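Local coordinates for protein Asp/Glu-specific dipeptidyl-peptidase (PDB 5JXF) that removes dipeptides from the N-terminus of oligopeptides as a serine peptidase of family S46, strictly requiring Asp or Glu at the P1 position, at residues T226-F238 with Y603-K615. Residues are numbered along the deposited sequence; the frame is centred on the assembly and turned at random.
With ARG (arginine), chain E; ASP (aspartic acid), chain F.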
loop_
_atom_site.group_PDB
_atom_site.type_symbol
_atom_site.label_atom_id
_atom_site.label_comp_id
_atom_site.label_asym_id
_atom_site.label_seq_id
_atom_site.Cartn_x
_atom_site.Cartn_y
_atom_site.Cartn_z
ATOM N N THR A 226 -8.937 5.226 -5.533
ATOM C CA THR A 226 -7.791 4.665 -4.821
ATOM C C THR A 226 -8.252 3.669 -3.760
ATOM O O THR A 226 -7.776 2.539 -3.721
ATOM C CB THR A 226 -6.932 5.771 -4.163
ATOM O OG1 THR A 226 -6.419 6.621 -5.193
ATOM C CG2 THR A 226 -5.776 5.159 -3.378
ATOM N N ASP A 227 -9.220 4.074 -2.943
ATOM C CA ASP A 227 -9.748 3.230 -1.875
ATOM C C ASP A 227 -10.913 2.287 -2.264
ATOM O O ASP A 227 -11.368 1.496 -1.439
ATOM C CB ASP A 227 -10.203 4.118 -0.715
ATOM C CG ASP A 227 -9.026 4.612 0.133
ATOM O OD1 ASP A 227 -7.889 4.441 -0.326
ATOM O OD2 ASP A 227 -9.243 5.173 1.233
ATOM N N ASN A 228 -11.413 2.386 -3.487
ATOM C CA ASN A 228 -12.484 1.474 -3.930
ATOM C C ASN A 228 -12.017 0.022 -3.868
ATOM O O ASN A 228 -10.888 -0.284 -4.260
ATOM C CB ASN A 228 -12.922 1.817 -5.345
ATOM C CG ASN A 228 -14.279 1.186 -5.714
ATOM O OD1 ASN A 228 -15.119 0.908 -4.845
ATOM N ND2 ASN A 228 -14.479 0.953 -6.996
ATOM N N TRP A 229 -12.881 -0.858 -3.359
ATOM C CA TRP A 229 -12.560 -2.282 -3.130
ATOM C C TRP A 229 -11.404 -2.505 -2.137
ATOM O O TRP A 229 -10.807 -3.565 -2.137
ATOM C CB TRP A 229 -12.210 -3.013 -4.433
ATOM C CG TRP A 229 -13.223 -2.880 -5.508
ATOM C CD1 TRP A 229 -13.174 -2.039 -6.578
ATOM C CD2 TRP A 229 -14.443 -3.616 -5.629
ATOM N NE1 TRP A 229 -14.286 -2.203 -7.361
ATOM C CE2 TRP A 229 -15.081 -3.168 -6.806
ATOM C CE3 TRP A 229 -15.054 -4.614 -4.864
ATOM C CZ2 TRP A 229 -16.323 -3.671 -7.226
ATOM C CZ3 TRP A 229 -16.288 -5.126 -5.291
ATOM C CH2 TRP A 229 -16.903 -4.653 -6.464
ATOM N N VAL A 230 -11.110 -1.528 -1.291
ATOM C CA VAL A 230 -9.939 -1.614 -0.411
ATOM C C VAL A 230 -10.293 -1.493 1.075
ATOM O O VAL A 230 -11.076 -0.631 1.463
ATOM C CB VAL A 230 -8.905 -0.517 -0.757
ATOM C CG1 VAL A 230 -7.910 -0.347 0.379
ATOM C CG2 VAL A 230 -8.171 -0.841 -2.069
ATOM N N TRP A 231 -9.762 -2.406 1.882
ATOM C CA TRP A 231 -9.739 -2.282 3.332
ATOM C C TRP A 231 -8.267 -2.058 3.782
ATOM O O TRP A 231 -7.354 -2.635 3.191
ATOM C CB TRP A 231 -10.292 -3.538 3.995
ATOM C CG TRP A 231 -10.302 -3.453 5.490
ATOM C CD1 TRP A 231 -9.427 -4.043 6.358
ATOM C CD2 TRP A 231 -11.239 -2.733 6.288
ATOM N NE1 TRP A 231 -9.762 -3.727 7.652
ATOM C CE2 TRP A 231 -10.868 -2.919 7.636
ATOM C CE3 TRP A 231 -12.360 -1.951 5.996
ATOM C CZ2 TRP A 231 -11.563 -2.334 8.683
ATOM C CZ3 TRP A 231 -13.043 -1.368 7.037
ATOM C CH2 TRP A 231 -12.648 -1.567 8.366
ATOM N N PRO A 232 -8.023 -1.229 4.812
ATOM C CA PRO A 232 -8.882 -0.348 5.615
ATOM C C PRO A 232 -9.570 0.736 4.788
ATOM O O PRO A 232 -9.041 1.222 3.784
ATOM C CB PRO A 232 -7.910 0.271 6.616
ATOM C CG PRO A 232 -6.805 -0.738 6.728
ATOM C CD PRO A 232 -6.648 -1.281 5.355
ATOM N N ARG A 233 -10.785 1.071 5.195
ATOM C CA ARG A 233 -11.588 2.049 4.490
ATOM C C ARG A 233 -12.186 3.003 5.509
ATOM O O ARG A 233 -12.602 2.590 6.593
ATOM C CB ARG A 233 -12.709 1.368 3.675
ATOM C CG ARG A 233 -13.668 2.348 2.983
ATOM C CD ARG A 233 -13.223 2.629 1.540
ATOM N NE ARG A 233 -13.325 1.375 0.851
ATOM C CZ ARG A 233 -14.107 1.110 -0.178
ATOM N NH1 ARG A 233 -14.853 2.041 -0.756
ATOM N NH2 ARG A 233 -14.076 -0.106 -0.649
ATOM N N HIS A 234 -12.257 4.276 5.147
ATOM C CA HIS A 234 -12.778 5.286 6.046
ATOM C C HIS A 234 -13.829 6.147 5.363
ATOM O O HIS A 234 -13.844 7.365 5.548
ATOM C CB HIS A 234 -11.625 6.154 6.569
ATOM C CG HIS A 234 -10.488 5.356 7.119
ATOM N ND1 HIS A 234 -9.650 4.617 6.320
ATOM C CD2 HIS A 234 -10.069 5.159 8.392
ATOM C CE1 HIS A 234 -8.750 4.006 7.072
ATOM N NE2 HIS A 234 -8.981 4.319 8.333
ATOM N N THR A 235 -14.725 5.495 4.611
ATOM C CA THR A 235 -15.733 6.168 3.783
ATOM C C THR A 235 -17.137 6.161 4.385
ATOM O O THR A 235 -17.682 5.096 4.689
ATOM C CB THR A 235 -15.823 5.509 2.396
ATOM O OG1 THR A 235 -14.517 5.443 1.799
ATOM C CG2 THR A 235 -16.765 6.291 1.495
ATOM N N GLY A 236 -17.733 7.342 4.542
ATOM C CA GLY A 236 -19.108 7.440 5.011
ATOM C C GLY A 236 -20.093 7.259 3.867
ATOM O O GLY A 236 -20.778 8.197 3.466
ATOM N N ASP A 237 -20.168 6.045 3.350
ATOM C CA ASP A 237 -20.853 5.808 2.090
ATOM C C ASP A 237 -22.358 5.644 2.317
ATOM O O ASP A 237 -22.824 4.520 2.419
ATOM C CB ASP A 237 -20.274 4.562 1.411
ATOM C CG ASP A 237 -20.684 4.437 -0.072
ATOM O OD1 ASP A 237 -21.621 5.138 -0.514
ATOM O OD2 ASP A 237 -20.083 3.614 -0.794
ATOM N N PHE A 238 -23.099 6.751 2.417
ATOM C CA PHE A 238 -24.543 6.662 2.615
ATOM C C PHE A 238 -25.338 7.817 2.006
ATOM O O PHE A 238 -24.794 8.881 1.716
ATOM C CB PHE A 238 -24.869 6.555 4.110
ATOM C CG PHE A 238 -24.888 7.868 4.834
ATOM C CD1 PHE A 238 -23.715 8.420 5.339
ATOM C CD2 PHE A 238 -26.089 8.544 5.028
ATOM C CE1 PHE A 238 -23.737 9.633 6.018
ATOM C CE2 PHE A 238 -26.133 9.745 5.689
ATOM C CZ PHE A 238 -24.944 10.298 6.204
ATOM N N TYR A 603 -5.214 -7.239 9.252
ATOM C CA TYR A 603 -6.131 -6.112 9.164
ATOM C C TYR A 603 -7.194 -6.265 10.235
ATOM O O TYR A 603 -7.897 -7.277 10.287
ATOM C CB TYR A 603 -6.781 -6.022 7.791
ATOM C CG TYR A 603 -5.903 -5.520 6.674
ATOM C CD1 TYR A 603 -4.688 -4.896 6.929
ATOM C CD2 TYR A 603 -6.295 -5.681 5.352
ATOM C CE1 TYR A 603 -3.885 -4.445 5.888
ATOM C CE2 TYR A 603 -5.518 -5.233 4.310
ATOM C CZ TYR A 603 -4.306 -4.619 4.582
ATOM O OH TYR A 603 -3.531 -4.174 3.538
ATOM N N ASN A 604 -7.291 -5.272 11.107
ATOM C CA ASN A 604 -8.276 -5.303 12.160
ATOM C C ASN A 604 -9.663 -5.051 11.580
ATOM O O ASN A 604 -9.775 -4.421 10.531
ATOM C CB ASN A 604 -7.943 -4.266 13.217
ATOM C CG ASN A 604 -6.694 -4.614 13.990
ATOM O OD1 ASN A 604 -6.471 -5.774 14.341
ATOM N ND2 ASN A 604 -5.856 -3.612 14.241
ATOM N N PRO A 605 -10.720 -5.519 12.267
ATOM C CA PRO A 605 -12.098 -5.422 11.741
ATOM C C PRO A 605 -12.771 -4.046 11.804
ATOM O O PRO A 605 -13.870 -3.912 11.257
ATOM C CB PRO A 605 -12.865 -6.414 12.620
ATOM C CG PRO A 605 -12.094 -6.423 13.913
ATOM C CD PRO A 605 -10.652 -6.368 13.470
ATOM N N THR A 606 -12.158 -3.047 12.429
ATOM C CA THR A 606 -12.805 -1.730 12.551
ATOM C C THR A 606 -11.874 -0.563 12.224
ATOM O O THR A 606 -10.678 -0.642 12.474
ATOM C CB THR A 606 -13.356 -1.499 13.979
ATOM O OG1 THR A 606 -12.268 -1.470 14.911
ATOM C CG2 THR A 606 -14.359 -2.594 14.384
ATOM N N THR A 607 -12.420 0.519 11.673
ATOM C CA THR A 607 -11.632 1.728 11.417
ATOM C C THR A 607 -12.189 2.914 12.220
ATOM O O THR A 607 -13.321 2.868 12.699
ATOM C CB THR A 607 -11.608 2.126 9.908
ATOM O OG1 THR A 607 -12.941 2.103 9.374
ATOM C CG2 THR A 607 -10.710 1.211 9.078
ATOM N N TYR A 608 -11.394 3.976 12.336
ATOM C CA TYR A 608 -11.763 5.179 13.091
ATOM C C TYR A 608 -11.449 6.463 12.309
ATOM O O TYR A 608 -10.691 6.436 11.348
ATOM C CB TYR A 608 -11.052 5.191 14.470
ATOM C CG TYR A 608 -11.438 3.983 15.298
ATOM C CD1 TYR A 608 -10.790 2.766 15.129
ATOM C CD2 TYR A 608 -12.499 4.041 16.195
ATOM C CE1 TYR A 608 -11.178 1.644 15.847
ATOM C CE2 TYR A 608 -12.889 2.926 16.928
ATOM C CZ TYR A 608 -12.226 1.733 16.750
ATOM O OH TYR A 608 -12.599 0.625 17.476
ATOM N N LEU A 609 -12.043 7.580 12.718
ATOM C CA LEU A 609 -11.898 8.834 11.989
ATOM C C LEU A 609 -10.450 9.320 11.942
ATOM O O LEU A 609 -10.046 10.043 11.019
ATOM C CB LEU A 609 -12.773 9.909 12.618
ATOM C CG LEU A 609 -12.846 11.267 11.921
ATOM C CD1 LEU A 609 -13.204 11.111 10.466
ATOM C CD2 LEU A 609 -13.851 12.186 12.628
ATOM N N ASP A 610 -9.655 8.936 12.927
ATOM C CA ASP A 610 -8.263 9.392 12.903
ATOM C C ASP A 610 -7.534 8.670 11.760
ATOM O O ASP A 610 -6.557 9.173 11.211
ATOM C CB ASP A 610 -7.584 9.207 14.282
ATOM C CG ASP A 610 -7.318 7.758 14.641
ATOM O OD1 ASP A 610 -7.906 6.851 14.017
ATOM O OD2 ASP A 610 -6.509 7.526 15.567
ATOM N N GLY A 611 -8.055 7.516 11.363
ATOM C CA GLY A 611 -7.563 6.818 10.188
ATOM C C GLY A 611 -7.870 7.567 8.906
ATOM O O GLY A 611 -7.109 7.535 7.939
ATOM N N ALA A 612 -8.992 8.259 8.894
ATOM C CA ALA A 612 -9.341 9.112 7.765
ATOM C C ALA A 612 -8.398 10.311 7.730
ATOM O O ALA A 612 -7.967 10.755 6.663
ATOM C CB ALA A 612 -10.792 9.570 7.871
ATOM N N ILE A 613 -8.095 10.838 8.909
ATOM C CA ILE A 613 -7.170 11.958 9.032
ATOM C C ILE A 613 -5.771 11.579 8.536
ATOM O O ILE A 613 -5.125 12.370 7.859
ATOM C CB ILE A 613 -7.102 12.464 10.493
ATOM C CG1 ILE A 613 -8.482 12.943 10.947
ATOM C CG2 ILE A 613 -6.024 13.562 10.671
ATOM C CD1 ILE A 613 -9.143 13.955 10.020
ATOM N N GLU A 614 -5.313 10.371 8.856
ATOM C CA GLU A 614 -4.020 9.885 8.360
ATOM C C GLU A 614 -3.947 9.953 6.830
ATOM O O GLU A 614 -2.892 10.212 6.262
ATOM C CB GLU A 614 -3.763 8.442 8.813
ATOM C CG GLU A 614 -3.478 8.243 10.301
ATOM C CD GLU A 614 -3.313 6.765 10.672
ATOM O OE1 GLU A 614 -3.833 5.898 9.931
ATOM O OE2 GLU A 614 -2.662 6.468 11.701
ATOM N N LYS A 615 -5.082 9.734 6.164
ATOM C CA LYS A 615 -5.144 9.737 4.699
ATOM C C LYS A 615 -5.388 11.136 4.108
ATOM O O LYS A 615 -5.323 11.323 2.892
ATOM C CB LYS A 615 -6.248 8.775 4.217
ATOM C CG LYS A 615 -6.016 7.303 4.548
ATOM C CD LYS A 615 -7.151 6.436 3.982
ATOM C CE LYS A 615 -6.965 4.957 4.302
ATOM N NZ LYS A 615 -8.132 4.146 3.861
HETATM N N ARG E . -17.075 -0.670 -4.911
HETATM C CA ARG E . -18.456 -0.314 -4.619
HETATM C C ARG E . -19.370 -1.405 -5.188
HETATM O O ARG E . -19.315 -1.698 -6.378
HETATM C CB ARG E . -18.799 1.062 -5.204
HETATM C CG ARG E . -18.020 2.230 -4.580
HETATM C CD ARG E . -18.338 3.558 -5.272
HETATM N NE ARG E . -18.026 3.513 -6.698
HETATM C CZ ARG E . -16.854 3.879 -7.224
HETATM N NH1 ARG E . -15.876 4.332 -6.441
HETATM N NH2 ARG E . -16.658 3.800 -8.540
HETATM N N ASP F . -20.179 -2.026 -4.334
HETATM C CA ASP F . -21.027 -3.150 -4.748
HETATM C C ASP F . -22.448 -2.767 -5.118
HETATM O O ASP F . -23.406 -3.446 -4.734
HETATM C CB ASP F . -21.055 -4.227 -3.648
HETATM C CG ASP F . -19.888 -5.202 -3.740
HETATM O OD1 ASP F . -19.304 -5.330 -4.830
HETATM O OD2 ASP F . -19.561 -5.856 -2.724
#
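Lys615 NZ makes three bonds to the loop of 226-238: a salt bridge to Asp227 OD2 (3.0 Å), met from above the carboxylate plane, and hydrogen bonds to His234 ND1 (2.9 Å) and Pro232 O. Its chain, fully extended beyond CG, carries the ammonium from helix 609-615 across to the loop. Because His234 ND1 accepts, His234 NE2 probably bears the proton, consistent with its hydrogen bond to Asp599 OD2 of the second subunit. The His234 ring is sandwiched: Thr607 CG2 lies over one face, 4.0 Å from the ring centroid, and Gly611 C over the opposite one, the lack of a side chain letting this backbone lie close. Thr607 OG1 lies 2.8 Å from Arg233 O and also within bonding distance of Cys650 O; its single proton can serve only one at a time. With CG anti to the backbone N (chi1 -179°), Trp231 extends its indole to strand 601-608; Trp231 NE1 reaches Asn604 O at 3.0 Å through a bent bond (136°). Pro232, which follows a cis peptide bond, has CD over the Tyr603 ring face, 4.1 Å from its centroid and 8° off the normal (CH-pi). Farther out, Arg233 pairs with Asp679, and Asn228 OD1 accepts from the bound arginine's N. A methionine in place of Lys615 would probably leave the Asp227 carboxylate without its countercharge and His234 ND1 without its donor. The contact thus ties the substrate-binding loop, which leads to the presumed charge-relay Asp237, to the dimer interface through the Lys615 ammonium set against the buried Asp227 and His234.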